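Side-chain contacts in ubiquitin-like-specific protease 2 (Saccharomyces cerevisiae, PDB 5LNB), which removes the ubiquitin-like modifier SUMO from conjugated proteins as a cysteine protease of the C48 family, the present chain holding its catalytic domain: residues N160-D165 with E232-W237; W123-I128 with L221-F226; S69-E74 with K110-I115. All blocks are in the same frame, centred on the assembly; numbering follows the deposited sequence.

Contact 1. Residues N160-D165 with E232-W237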
loop_
_atom_site.group_PDB
_atom_site.type_symbol
_atom_site.label_atom_id
_atom_site.label_comp_id
_atom_site.label_asym_id
_atom_site.label_seq_id
_atom_site.Cartn_x
_atom_site.Cartn_y
_atom_site.Cartn_z
ATOM N N ASN A 160 -11.507 0.924 -11.825
ATOM C CA ASN A 160 -10.129 0.896 -12.300
ATOM C C ASN A 160 -9.247 0.375 -11.181
ATOM O O ASN A 160 -9.216 0.951 -10.086
ATOM C CB ASN A 160 -9.662 2.279 -12.759
ATOM C CG ASN A 160 -10.449 2.797 -13.952
ATOM O OD1 ASN A 160 -10.758 2.050 -14.873
ATOM N ND2 ASN A 160 -10.790 4.078 -13.932
ATOM N N ILE A 161 -8.557 -0.726 -11.441
ATOM C CA ILE A 161 -7.578 -1.265 -10.510
ATOM C C ILE A 161 -6.225 -0.742 -10.972
ATOM O O ILE A 161 -5.632 -1.273 -11.913
ATOM C CB ILE A 161 -7.621 -2.792 -10.452
ATOM C CG1 ILE A 161 -9.024 -3.251 -10.013
ATOM C CG2 ILE A 161 -6.518 -3.322 -9.514
ATOM C CD1 ILE A 161 -9.219 -4.745 -10.027
ATOM N N LEU A 162 -5.758 0.329 -10.333
ATOM C CA LEU A 162 -4.513 0.980 -10.727
ATOM C C LEU A 162 -3.341 0.175 -10.168
ATOM O O LEU A 162 -3.115 0.159 -8.953
ATOM C CB LEU A 162 -4.505 2.424 -10.233
ATOM C CG LEU A 162 -5.747 3.257 -10.586
ATOM C CD1 LEU A 162 -5.677 4.656 -9.957
ATOM C CD2 LEU A 162 -5.945 3.357 -12.105
ATOM N N THR A 163 -2.609 -0.503 -11.052
ATOM C CA THR A 163 -1.576 -1.471 -10.690
ATOM C C THR A 163 -0.207 -0.943 -11.106
ATOM O O THR A 163 -0.005 -0.585 -12.275
ATOM C CB THR A 163 -1.840 -2.821 -11.369
ATOM O OG1 THR A 163 -3.206 -3.193 -11.175
ATOM C CG2 THR A 163 -0.947 -3.914 -10.791
ATOM N N PHE A 164 0.741 -0.911 -10.164
ATOM C CA PHE A 164 2.042 -0.307 -10.428
ATOM C C PHE A 164 3.159 -1.163 -9.837
ATOM O O PHE A 164 3.056 -1.662 -8.711
ATOM C CB PHE A 164 2.112 1.136 -9.895
ATOM C CG PHE A 164 1.439 1.333 -8.555
ATOM C CD1 PHE A 164 2.194 1.393 -7.382
ATOM C CD2 PHE A 164 0.054 1.452 -8.464
ATOM C CE1 PHE A 164 1.584 1.576 -6.149
ATOM C CE2 PHE A 164 -0.563 1.625 -7.231
ATOM C CZ PHE A 164 0.204 1.694 -6.070
ATOM N N ASP A 165 4.221 -1.330 -10.621
ATOM C CA ASP A 165 5.279 -2.288 -10.337
ATOM C C ASP A 165 6.592 -1.686 -10.814
ATOM O O ASP A 165 6.682 -1.236 -11.958
ATOM C CB ASP A 165 4.999 -3.616 -11.056
ATOM C CG ASP A 165 6.030 -4.693 -10.759
ATOM O OD1 ASP A 165 6.960 -4.470 -9.952
ATOM O OD2 ASP A 165 5.891 -5.789 -11.339
ATOM N N GLU A 232 -4.188 14.261 -8.751
ATOM C CA GLU A 232 -3.121 14.567 -9.699
ATOM C C GLU A 232 -2.401 13.301 -10.153
ATOM O O GLU A 232 -2.100 13.145 -11.343
ATOM C CB GLU A 232 -2.135 15.554 -9.087
ATOM C CG GLU A 232 -1.049 15.999 -10.043
ATOM C CD GLU A 232 -0.084 16.979 -9.401
ATOM O OE1 GLU A 232 0.576 16.610 -8.403
ATOM O OE2 GLU A 232 -0.001 18.124 -9.883
ATOM N N THR A 233 -2.122 12.384 -9.223
ATOM C CA THR A 233 -1.443 11.149 -9.606
ATOM C C THR A 233 -2.300 10.340 -10.566
ATOM O O THR A 233 -1.797 9.802 -11.558
ATOM C CB THR A 233 -1.097 10.323 -8.370
ATOM O OG1 THR A 233 -0.420 11.155 -7.417
ATOM C CG2 THR A 233 -0.206 9.133 -8.754
ATOM N N ILE A 234 -3.601 10.250 -10.291
ATOM C CA ILE A 234 -4.490 9.538 -11.201
ATOM C C ILE A 234 -4.428 10.156 -12.595
ATOM O O ILE A 234 -4.398 9.442 -13.604
ATOM C CB ILE A 234 -5.921 9.523 -10.638
ATOM C CG1 ILE A 234 -5.995 8.635 -9.383
ATOM C CG2 ILE A 234 -6.902 9.054 -11.697
ATOM C CD1 ILE A 234 -7.340 8.734 -8.634
ATOM N N ASP A 235 -4.373 11.487 -12.671
ATOM C CA ASP A 235 -4.319 12.150 -13.969
ATOM C C ASP A 235 -3.001 11.867 -14.682
ATOM O O ASP A 235 -2.983 11.651 -15.898
ATOM C CB ASP A 235 -4.550 13.652 -13.805
ATOM C CG ASP A 235 -6.026 14.005 -13.698
ATOM O OD1 ASP A 235 -6.841 13.320 -14.353
ATOM O OD2 ASP A 235 -6.380 14.957 -12.959
ATOM N N VAL A 236 -1.890 11.849 -13.943
ATOM C CA VAL A 236 -0.599 11.526 -14.549
ATOM C C VAL A 236 -0.648 10.150 -15.199
ATOM O O VAL A 236 -0.268 9.979 -16.362
ATOM C CB VAL A 236 0.527 11.613 -13.501
ATOM C CG1 VAL A 236 1.852 11.128 -14.105
ATOM C CG2 VAL A 236 0.667 13.042 -13.008
ATOM N N TRP A 237 -1.095 9.144 -14.447
ATOM C CA TRP A 237 -1.233 7.801 -15.000
ATOM C C TRP A 237 -2.207 7.775 -16.172
ATOM O O TRP A 237 -1.922 7.158 -17.203
ATOM C CB TRP A 237 -1.699 6.834 -13.913
ATOM C CG TRP A 237 -0.640 6.491 -12.935
ATOM C CD1 TRP A 237 0.717 6.546 -13.134
ATOM C CD2 TRP A 237 -0.831 6.027 -11.593
ATOM N NE1 TRP A 237 1.373 6.146 -11.997
ATOM C CE2 TRP A 237 0.447 5.825 -11.037
ATOM C CE3 TRP A 237 -1.962 5.757 -10.809
ATOM C CZ2 TRP A 237 0.627 5.365 -9.737
ATOM C CZ3 TRP A 237 -1.784 5.304 -9.524
ATOM C CH2 TRP A 237 -0.498 5.111 -8.997
#
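Leu162 pushes its CD1 methyl into the groove between Ile234 and the indole of Trp237. On one flank Leu162 CD1 lies 4.0 Å from Ile234 CG1. On the other it meets the rim of the six-membered ring, near the ring plane, where Leu162 CD1 is 4.0 Å from Trp237 CE3. Leu162 CB backs it up against CZ3, farther round the same rim. With CG anti to the carbonyl carbon (chi1 -51°), Leu162 brings CD1 against Ile234 and Trp237. The second bump is the Phe164 ring, whose CD2 comes obliquely to 3.7 Å from Trp237 CH2. The two rings are nearly parallel, planes at 26°, but slid so far apart (centroids 5.2 Å) that they hardly overlap. The six-membered ring of the indole is thus packed between a branched aliphatic chain and a phenyl ring. The axes of residues 232-237 and 160-164 run at 80° to each other here, where helix 230-238 passes over strand 159-164 in the central sheet of the C48, papain-like catalytic domain. Asp165, just beyond Phe164, is hydrogen-bonded to His122, consistent with the His-Asp pair of this protease family. One face of the Trp237 indole is covered off-centre by Thr233 CG2, 3.9 Å above the plane, and the ring also meets Phe256. Trp237 NE1 makes a weak hydrogen bond to Pro205 O.

Contact 2. Residues W123-I128 with L221-F226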
loop_
_atom_site.group_PDB
_atom_site.type_symbol
_atom_site.label_atom_id
_atom_site.label_comp_id
_atom_site.label_asym_id
_atom_site.label_seq_id
_atom_site.Cartn_x
_atom_site.Cartn_y
_atom_site.Cartn_z
ATOM N N TRP A 123 7.330 -7.584 -4.552
ATOM C CA TRP A 123 6.330 -6.617 -4.120
ATOM C C TRP A 123 5.844 -5.772 -5.293
ATOM O O TRP A 123 6.648 -5.255 -6.075
ATOM C CB TRP A 123 6.901 -5.675 -3.061
ATOM C CG TRP A 123 6.996 -6.198 -1.655
ATOM C CD1 TRP A 123 8.142 -6.532 -0.977
ATOM C CD2 TRP A 123 5.913 -6.387 -0.733
ATOM N NE1 TRP A 123 7.832 -6.947 0.303
ATOM C CE2 TRP A 123 6.472 -6.862 0.478
ATOM C CE3 TRP A 123 4.524 -6.223 -0.819
ATOM C CZ2 TRP A 123 5.690 -7.161 1.598
ATOM C CZ3 TRP A 123 3.748 -6.521 0.286
ATOM C CH2 TRP A 123 4.335 -6.988 1.484
ATOM N N PHE A 124 4.530 -5.617 -5.401
ATOM C CA PHE A 124 3.939 -4.531 -6.174
ATOM C C PHE A 124 2.609 -4.205 -5.503
ATOM O O PHE A 124 2.302 -4.731 -4.429
ATOM C CB PHE A 124 3.840 -4.886 -7.671
ATOM C CG PHE A 124 2.922 -6.042 -7.985
ATOM C CD1 PHE A 124 1.602 -5.819 -8.359
ATOM C CD2 PHE A 124 3.387 -7.348 -7.946
ATOM C CE1 PHE A 124 0.755 -6.881 -8.666
ATOM C CE2 PHE A 124 2.545 -8.418 -8.255
ATOM C CZ PHE A 124 1.229 -8.184 -8.610
ATOM N N SER A 125 1.821 -3.318 -6.107
ATOM C CA SER A 125 0.624 -2.850 -5.416
ATOM C C SER A 125 -0.434 -2.394 -6.413
ATOM O O SER A 125 -0.138 -2.069 -7.566
ATOM C CB SER A 125 0.971 -1.713 -4.448
ATOM O OG SER A 125 -0.164 -1.262 -3.737
ATOM N N CYS A 126 -1.679 -2.357 -5.955
ATOM C CA CYS A 126 -2.722 -1.715 -6.734
ATOM C C CYS A 126 -3.580 -0.851 -5.817
ATOM O O CYS A 126 -3.536 -0.968 -4.594
ATOM C CB CYS A 126 -3.580 -2.735 -7.490
ATOM S SG CYS A 126 -4.575 -3.753 -6.453
ATOM N N ILE A 127 -4.331 0.049 -6.437
ATOM C CA ILE A 127 -5.267 0.932 -5.759
ATOM C C ILE A 127 -6.561 0.889 -6.560
ATOM O O ILE A 127 -6.558 1.171 -7.767
ATOM C CB ILE A 127 -4.736 2.371 -5.645
ATOM C CG1 ILE A 127 -3.456 2.401 -4.825
ATOM C CG2 ILE A 127 -5.794 3.290 -5.027
ATOM C CD1 ILE A 127 -2.873 3.807 -4.611
ATOM N N ILE A 128 -7.651 0.501 -5.906
ATOM C CA ILE A 128 -8.942 0.353 -6.570
ATOM C C ILE A 128 -9.689 1.674 -6.472
ATOM O O ILE A 128 -9.908 2.186 -5.368
ATOM C CB ILE A 128 -9.766 -0.782 -5.950
ATOM C CG1 ILE A 128 -8.912 -2.044 -5.792
ATOM C CG2 ILE A 128 -11.000 -1.063 -6.814
ATOM C CD1 ILE A 128 -9.694 -3.224 -5.232
ATOM N N LEU A 221 7.131 4.036 -1.573
ATOM C CA LEU A 221 7.257 5.402 -2.067
ATOM C C LEU A 221 6.235 5.725 -3.146
ATOM O O LEU A 221 5.835 6.887 -3.277
ATOM C CB LEU A 221 8.676 5.659 -2.562
ATOM C CG LEU A 221 9.525 6.155 -1.374
ATOM C CD1 LEU A 221 10.237 5.022 -0.648
ATOM C CD2 LEU A 221 10.479 7.240 -1.773
ATOM N N ASN A 222 5.783 4.723 -3.906
ATOM C CA ASN A 222 4.743 4.972 -4.896
ATOM C C ASN A 222 3.411 5.261 -4.217
ATOM O O ASN A 222 2.699 6.200 -4.599
ATOM C CB ASN A 222 4.631 3.781 -5.852
ATOM C CG ASN A 222 5.830 3.674 -6.793
ATOM O OD1 ASN A 222 6.534 4.659 -7.040
ATOM N ND2 ASN A 222 6.069 2.478 -7.310
ATOM N N ILE A 223 3.075 4.482 -3.188
ATOM C CA ILE A 223 1.877 4.763 -2.403
ATOM C C ILE A 223 2.000 6.120 -1.727
ATOM O O ILE A 223 1.063 6.926 -1.736
ATOM C CB ILE A 223 1.628 3.634 -1.385
ATOM C CG1 ILE A 223 1.164 2.367 -2.126
ATOM C CG2 ILE A 223 0.622 4.086 -0.330
ATOM C CD1 ILE A 223 1.015 1.136 -1.271
ATOM N N ARG A 224 3.162 6.400 -1.142
ATOM C CA ARG A 224 3.378 7.697 -0.519
ATOM C C ARG A 224 3.143 8.828 -1.507
ATOM O O ARG A 224 2.465 9.812 -1.192
ATOM C CB ARG A 224 4.792 7.780 0.046
ATOM C CG ARG A 224 5.115 9.149 0.615
ATOM C CD ARG A 224 6.532 9.220 1.154
ATOM N NE ARG A 224 6.802 10.533 1.719
ATOM C CZ ARG A 224 8.003 10.943 2.118
ATOM N NH1 ARG A 224 9.056 10.143 1.999
ATOM N NH2 ARG A 224 8.154 12.158 2.629
ATOM N N LYS A 225 3.706 8.710 -2.714
ATOM C CA LYS A 225 3.522 9.762 -3.710
ATOM C C LYS A 225 2.052 9.898 -4.092
ATOM O O LYS A 225 1.530 11.011 -4.201
ATOM C CB LYS A 225 4.374 9.479 -4.944
ATOM C CG LYS A 225 4.167 10.465 -6.086
ATOM C CD LYS A 225 4.560 11.884 -5.701
ATOM C CE LYS A 225 5.996 11.934 -5.184
ATOM N NZ LYS A 225 6.508 13.336 -5.070
ATOM N N PHE A 226 1.369 8.772 -4.302
ATOM C CA PHE A 226 -0.043 8.827 -4.672
ATOM C C PHE A 226 -0.841 9.667 -3.677
ATOM O O PHE A 226 -1.658 10.507 -4.072
ATOM C CB PHE A 226 -0.613 7.407 -4.767
ATOM C CG PHE A 226 -2.073 7.358 -5.139
ATOM C CD1 PHE A 226 -3.060 7.489 -4.159
ATOM C CD2 PHE A 226 -2.464 7.169 -6.463
ATOM C CE1 PHE A 226 -4.413 7.442 -4.496
ATOM C CE2 PHE A 226 -3.813 7.121 -6.811
ATOM C CZ PHE A 226 -4.795 7.258 -5.826
#
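Ile127 and Phe226 meet head-on: the isoleucine points out from the strand, the phenylalanine reaches down from the helix, and the CD1 methyl of Ile127 sits over the middle of the aromatic face. It is a CH-pi contact, with Ile127 CD1 3.6 Å from the centroid of the Phe226 ring and only 11° off the ring normal. All six ring carbons therefore lie at similar distances from this methyl, Phe226 CG being 3.7 Å from Ile127 CD1. The CG2 branch of Ile127 touches the far end of the ring more loosely, 4.2 Å from Phe226 CZ. Phe226 CG lies anti to the backbone N (chi1 180°), which carries the ring out to the methyl at the end of the extended Ile127 chain. Tyr112 also meets the Phe226 ring, in an edge-to-face pair. Replacing Phe226 by an alanine is likely to strip Ile127 CD1 of its aromatic cover and open a gap between helix and sheet. Such packing of helix 215-228 across strand 122-129 belongs to the papain-like fold, in which the helix that in this family starts at the catalytic cysteine lies against the central sheet, here a mixed one. Two residues back along the strand, the oxygen of Ser125 faces an aliphatic end: Ser125 OG is 3.6 Å from Ile223 CD1, a van der Waals contact. A weak hydrogen bond from Ser125 to Ile115 O on the adjacent strand is also within reach. Ile223 starts off obliquely from the helix, but its CG1-CD1 arm comes nearer to the serine, and it also touches Val114 and Thr58.

Contact 3. Residues S69-E74 with K110-I115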
loop_
_atom_site.group_PDB
_atom_site.type_symbol
_atom_site.label_atom_id
_atom_site.label_comp_id
_atom_site.label_asym_id
_atom_site.label_seq_id
_atom_site.Cartn_x
_atom_site.Cartn_y
_atom_site.Cartn_z
ATOM N N SER A 69 -5.190 16.667 5.665
ATOM C CA SER A 69 -6.459 16.907 4.979
ATOM C C SER A 69 -6.300 16.823 3.469
ATOM O O SER A 69 -7.052 17.451 2.726
ATOM C CB SER A 69 -7.070 18.259 5.359
ATOM O OG SER A 69 -6.742 18.604 6.686
ATOM N N ILE A 70 -5.307 16.068 2.996
ATOM C CA ILE A 70 -5.235 15.787 1.570
ATOM C C ILE A 70 -6.379 14.869 1.170
ATOM O O ILE A 70 -6.970 15.010 0.093
ATOM C CB ILE A 70 -3.866 15.183 1.216
ATOM C CG1 ILE A 70 -2.752 16.187 1.511
ATOM C CG2 ILE A 70 -3.839 14.739 -0.245
ATOM C CD1 ILE A 70 -1.367 15.624 1.295
ATOM N N ILE A 71 -6.706 13.912 2.035
ATOM C CA ILE A 71 -7.863 13.045 1.877
ATOM C C ILE A 71 -8.588 12.998 3.216
ATOM O O ILE A 71 -8.051 13.389 4.253
ATOM C CB ILE A 71 -7.471 11.624 1.421
ATOM C CG1 ILE A 71 -6.558 10.973 2.471
ATOM C CG2 ILE A 71 -6.771 11.676 0.060
ATOM C CD1 ILE A 71 -6.511 9.471 2.419
ATOM N N LYS A 72 -9.823 12.514 3.184
ATOM C CA LYS A 72 -10.584 12.250 4.394
ATOM C C LYS A 72 -10.448 10.779 4.759
ATOM O O LYS A 72 -10.287 9.919 3.888
ATOM C CB LYS A 72 -12.060 12.613 4.216
ATOM C CG LYS A 72 -12.307 14.023 3.697
ATOM C CD LYS A 72 -13.792 14.273 3.540
ATOM C CE LYS A 72 -14.078 15.570 2.800
ATOM N NZ LYS A 72 -13.875 15.438 1.326
ATOM N N ARG A 73 -10.497 10.502 6.062
ATOM C CA ARG A 73 -10.339 9.132 6.538
ATOM C C ARG A 73 -11.313 8.176 5.855
ATOM O O ARG A 73 -10.941 7.057 5.487
ATOM C CB ARG A 73 -10.525 9.080 8.056
ATOM C CG ARG A 73 -10.323 7.679 8.635
ATOM C CD ARG A 73 -10.272 7.665 10.154
ATOM N NE ARG A 73 -9.177 8.475 10.670
ATOM C CZ ARG A 73 -7.906 8.082 10.728
ATOM N NH1 ARG A 73 -7.554 6.881 10.285
ATOM N NH2 ARG A 73 -6.975 8.899 11.220
ATOM N N GLU A 74 -12.567 8.592 5.686
ATOM C CA GLU A 74 -13.585 7.706 5.141
ATOM C C GLU A 74 -13.419 7.427 3.650
ATOM O O GLU A 74 -14.163 6.595 3.124
ATOM C CB GLU A 74 -14.975 8.290 5.405
ATOM C CG GLU A 74 -15.171 9.705 4.876
ATOM C CD GLU A 74 -15.062 10.785 5.961
ATOM O OE1 GLU A 74 -14.107 10.753 6.790
ATOM O OE2 GLU A 74 -15.947 11.675 5.978
ATOM N N LYS A 110 -15.505 3.656 -0.486
ATOM C CA LYS A 110 -14.165 4.216 -0.528
ATOM C C LYS A 110 -13.823 4.742 -1.921
ATOM O O LYS A 110 -14.144 4.120 -2.938
ATOM C CB LYS A 110 -13.146 3.158 -0.100
ATOM C CG LYS A 110 -13.502 2.454 1.205
ATOM C CD LYS A 110 -13.471 3.434 2.361
ATOM C CE LYS A 110 -14.273 2.926 3.545
ATOM N NZ LYS A 110 -14.202 3.939 4.625
ATOM N N LYS A 111 -13.164 5.898 -1.957
ATOM C CA LYS A 111 -12.534 6.363 -3.190
ATOM C C LYS A 111 -11.269 5.575 -3.536
ATOM O O LYS A 111 -10.956 5.411 -4.718
ATOM C CB LYS A 111 -12.184 7.844 -3.072
ATOM C CG LYS A 111 -13.359 8.782 -3.169
ATOM C CD LYS A 111 -12.873 10.228 -3.227
ATOM C CE LYS A 111 -13.978 11.138 -3.724
ATOM N NZ LYS A 111 -14.506 10.669 -5.040
ATOM N N TYR A 112 -10.515 5.101 -2.542
ATOM C CA TYR A 112 -9.241 4.413 -2.780
ATOM C C TYR A 112 -9.170 3.193 -1.877
ATOM O O TYR A 112 -9.217 3.324 -0.653
ATOM C CB TYR A 112 -8.031 5.336 -2.519
ATOM C CG TYR A 112 -8.248 6.754 -3.000
ATOM C CD1 TYR A 112 -8.223 7.068 -4.356
ATOM C CD2 TYR A 112 -8.513 7.776 -2.096
ATOM C CE1 TYR A 112 -8.457 8.377 -4.796
ATOM C CE2 TYR A 112 -8.738 9.076 -2.519
ATOM C CZ TYR A 112 -8.717 9.369 -3.865
ATOM O OH TYR A 112 -8.952 10.661 -4.255
ATOM N N VAL A 113 -9.063 2.009 -2.467
ATOM C CA VAL A 113 -8.815 0.787 -1.709
ATOM C C VAL A 113 -7.420 0.303 -2.090
ATOM O O VAL A 113 -7.160 -0.002 -3.263
ATOM C CB VAL A 113 -9.881 -0.284 -1.967
ATOM C CG1 VAL A 113 -9.610 -1.522 -1.117
ATOM C CG2 VAL A 113 -11.283 0.273 -1.668
ATOM N N VAL A 114 -6.524 0.256 -1.106
ATOM C CA VAL A 114 -5.097 0.055 -1.342
ATOM C C VAL A 114 -4.749 -1.391 -1.026
ATOM O O VAL A 114 -4.959 -1.855 0.102
ATOM C CB VAL A 114 -4.247 1.018 -0.501
ATOM C CG1 VAL A 114 -2.742 0.790 -0.783
ATOM C CG2 VAL A 114 -4.650 2.475 -0.784
ATOM N N ILE A 115 -4.198 -2.101 -2.003
ATOM C CA ILE A 115 -3.869 -3.508 -1.785
ATOM C C ILE A 115 -2.427 -3.789 -2.181
ATOM O O ILE A 115 -2.137 -3.964 -3.375
ATOM C CB ILE A 115 -4.830 -4.426 -2.550
ATOM C CG1 ILE A 115 -6.274 -4.124 -2.152
ATOM C CG2 ILE A 115 -4.471 -5.888 -2.293
ATOM C CD1 ILE A 115 -7.295 -4.926 -2.933
#
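Ile71 and Tyr112 form the buried half of this contact, Lys110 and Glu74 the half at the surface. On the buried side the CG2 methyl of Ile71 approaches the phenol ring slantwise, 4.2 Å from Tyr112 CE2. That single touch is modest, but both residues are closely surrounded: Pro230 of the neighbouring helix lies against each of them, and Ile71 also packs on Ser65 and Ile66. One face of the Tyr112 ring is covered by Lys111 CB, 3.6 Å above its plane, over its centre. With chi1 at 61°, Ile71 turns CG1 between its backbone N and carbonyl carbon, while CG2 meets the tyrosine. The surface side is held by one polar bond. Lys110 NZ donates to Glu74 O at 3.1 Å, arriving from above the carbonyl plane (46° out of it), not along a lone pair. A bend in the lysine chain (chi2 -65°) folds it over this oxygen, so that Lys110 CD also lies 3.3 Å from Glu74 O. The Glu74 carboxylate itself leads away from the lysine, and the pairing is therefore of ammonium with backbone. Ser69 closes helix 51-67 in a Schellman motif, and the loop that follows is laid along the start of strand 112-119, connecting that helix to edge strand 76-78 of the mixed sheet in the catalytic domain of the Ulp1 (C48) protease family.

In the fold
Contacts 1 and 2 lie in the core and are largely apolar, one built on slid-apart rings and branched methyls, the other on a methyl over a ring face, with a serine oxygen against a second methyl. They set the successive helices 230-238 and 215-228 on adjacent strands, 159-164 and 122-129, which are joined by backbone bonds such as Leu162 O to Ile127 N (2.8 Å). Contact 3 is only partly buried; it ties a loop to strand 112-119, next in the same sheet, and adds a lysine-to-backbone hydrogen bond on its more exposed side. Tyr112 joins its apolar end to both others, with Tyr112 CE1 4.0 Å from Ile234 CD1 of contact 1.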